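Local coordinates for protein TetR family transcriptional repressor LfrR (Mycobacterium smegmatis, PDB 2V57) that represses transcription of the lfrRA operon by binding directly to the promoter region upstream of lfrR, as a TetR-family regulator, at residues B[62-67]-B[116-121]. Residues are numbered along the deposited sequence; the frame is centred on the assembly and turned at random.
With SO4 (sulfate ion), chain G.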
loop_
_atom_site.group_PDB
_atom_site.type_symbol
_atom_site.label_atom_id
_atom_site.label_comp_id
_atom_site.label_asym_id
_atom_site.label_seq_id
_atom_site.Cartn_x
_atom_site.Cartn_y
_atom_site.Cartn_z
ATOM N N ALA B 62 5.726 17.068 -4.721
ATOM C CA ALA B 62 4.730 17.804 -5.521
ATOM C C ALA B 62 3.654 16.910 -6.175
ATOM O O ALA B 62 2.468 17.259 -6.187
ATOM C CB ALA B 62 5.423 18.646 -6.591
ATOM N N LEU B 63 4.064 15.763 -6.712
ATOM C CA LEU B 63 3.121 14.861 -7.369
ATOM C C LEU B 63 2.137 14.339 -6.326
ATOM O O LEU B 63 0.925 14.278 -6.562
ATOM C CB LEU B 63 3.874 13.683 -8.003
ATOM C CG LEU B 63 3.074 12.530 -8.627
ATOM C CD1 LEU B 63 2.354 13.002 -9.850
ATOM C CD2 LEU B 63 3.986 11.348 -8.984
ATOM N N ALA B 64 2.673 13.969 -5.165
ATOM C CA ALA B 64 1.852 13.435 -4.077
ATOM C C ALA B 64 0.835 14.478 -3.600
ATOM O O ALA B 64 -0.355 14.176 -3.442
ATOM C CB ALA B 64 2.744 12.918 -2.919
ATOM N N ARG B 65 1.285 15.708 -3.364
ATOM C CA ARG B 65 0.346 16.802 -3.142
ATOM C C ARG B 65 -0.744 16.875 -4.250
ATOM O O ARG B 65 -1.944 16.905 -3.964
ATOM C CB ARG B 65 1.082 18.152 -2.993
ATOM C CG ARG B 65 1.876 18.324 -1.677
ATOM C CD ARG B 65 2.285 19.794 -1.491
ATOM N NE ARG B 65 3.249 20.272 -2.495
ATOM C CZ ARG B 65 4.568 20.050 -2.426
ATOM N NH1 ARG B 65 5.383 20.546 -3.345
ATOM N NH2 ARG B 65 5.080 19.336 -1.430
ATOM N N HIS B 66 -0.323 16.878 -5.508
ATOM C CA HIS B 66 -1.253 17.007 -6.627
ATOM C C HIS B 66 -2.297 15.885 -6.647
ATOM O O HIS B 66 -3.497 16.161 -6.795
ATOM C CB HIS B 66 -0.494 17.080 -7.964
ATOM C CG HIS B 66 -1.389 17.221 -9.169
ATOM N ND1 HIS B 66 -2.191 18.322 -9.382
ATOM C CD2 HIS B 66 -1.585 16.403 -10.230
ATOM C CE1 HIS B 66 -2.852 18.167 -10.518
ATOM N NE2 HIS B 66 -2.502 17.013 -11.050
ATOM N N VAL B 67 -1.851 14.635 -6.473
ATOM C CA VAL B 67 -2.766 13.506 -6.399
ATOM C C VAL B 67 -3.736 13.581 -5.224
ATOM O O VAL B 67 -4.918 13.281 -5.391
ATOM C CB VAL B 67 -2.027 12.138 -6.408
ATOM C CG1 VAL B 67 -3.023 10.993 -6.248
ATOM C CG2 VAL B 67 -1.241 11.982 -7.717
ATOM N N PRO B 116 6.931 14.515 7.410
ATOM C CA PRO B 116 5.789 14.856 8.264
ATOM C C PRO B 116 4.966 15.978 7.648
ATOM O O PRO B 116 3.759 16.042 7.856
ATOM C CB PRO B 116 6.442 15.352 9.563
ATOM C CG PRO B 116 7.843 14.863 9.516
ATOM C CD PRO B 116 8.222 14.730 8.089
ATOM N N GLU B 117 5.612 16.859 6.895
ATOM C CA GLU B 117 4.861 17.922 6.231
ATOM C C GLU B 117 3.901 17.358 5.179
ATOM O O GLU B 117 2.770 17.844 5.023
ATOM C CB GLU B 117 5.802 18.959 5.597
ATOM C CG GLU B 117 5.092 19.932 4.670
ATOM C CD GLU B 117 3.989 20.721 5.383
ATOM O OE1 GLU B 117 4.045 20.877 6.632
ATOM O OE2 GLU B 117 3.057 21.182 4.690
ATOM N N LEU B 118 4.342 16.331 4.450
ATOM C CA LEU B 118 3.481 15.726 3.446
ATOM C C LEU B 118 2.385 14.933 4.157
ATOM O O LEU B 118 1.255 14.857 3.671
ATOM C CB LEU B 118 4.274 14.819 2.497
ATOM C CG LEU B 118 3.576 14.341 1.222
ATOM C CD1 LEU B 118 3.210 15.542 0.288
ATOM C CD2 LEU B 118 4.445 13.323 0.503
ATOM N N ALA B 119 2.716 14.359 5.311
ATOM C CA ALA B 119 1.719 13.628 6.092
ATOM C C ALA B 119 0.598 14.586 6.525
ATOM O O ALA B 119 -0.582 14.232 6.482
ATOM C CB ALA B 119 2.351 12.966 7.289
ATOM N N ALA B 120 0.979 15.787 6.953
ATOM C CA ALA B 120 0.011 16.820 7.352
ATOM C C ALA B 120 -0.847 17.244 6.164
ATOM O O ALA B 120 -2.059 17.460 6.297
ATOM C CB ALA B 120 0.728 18.054 7.973
ATOM N N TYR B 121 -0.224 17.359 4.998
ATOM C CA TYR B 121 -0.964 17.697 3.784
ATOM C C TYR B 121 -2.051 16.665 3.464
ATOM O O TYR B 121 -3.188 17.036 3.152
ATOM C CB TYR B 121 -0.011 17.820 2.596
ATOM C CG TYR B 121 -0.589 18.576 1.416
ATOM C CD1 TYR B 121 -0.448 19.959 1.315
ATOM C CD2 TYR B 121 -1.258 17.908 0.403
ATOM C CE1 TYR B 121 -0.969 20.663 0.222
ATOM C CE2 TYR B 121 -1.797 18.595 -0.685
ATOM C CZ TYR B 121 -1.652 19.960 -0.775
ATOM O OH TYR B 121 -2.184 20.623 -1.870
HETATM S S SO4 G . 4.369 22.355 -6.601
HETATM O O1 SO4 G . 3.762 21.608 -5.514
HETATM O O2 SO4 G . 4.029 21.786 -7.892
HETATM O O3 SO4 G . 3.922 23.757 -6.587
HETATM O O4 SO4 G . 5.819 22.293 -6.404
#
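Arg65 meets Leu118 and Tyr121 in a small, largely aliphatic and CH-pi helix-helix contact of the all-helical TetR fold, where helix 56-77, which runs on from the DNA-binding helix-turn-helix region, is flanked by the short helix 116-123. The two segments run almost parallel, 11° apart, with axes 10.5 Å from each other. At its heart is a CH-pi contact: Arg65 CG sits 3.7 Å from the centroid of the Tyr121 ring, nearly on the ring normal, while CB and CD rest over the same face. The ring reaches across to helix 56-77 because chi1 of Tyr121 (-162°) swings it away from its backbone N, and its hydroxyl is hydrogen-bonded to Asp69 one turn further along. Leu118 sends its two methyls to different residues, CD1 lying 3.7 Å from Arg65 CG and CD2 3.8 Å from Ala64 CB. Beyond the ring the arginine chain bends at chi3 (-66°), carrying the guanidinium to a sulfate, probably from the crystallisation liquor, that Arg16 and Tyr53 also bind. There O1 of the sulfate takes a 2.9 Å hydrogen bond from Arg65 NH1 and a weak one, 3.3 Å, from Arg65 NE.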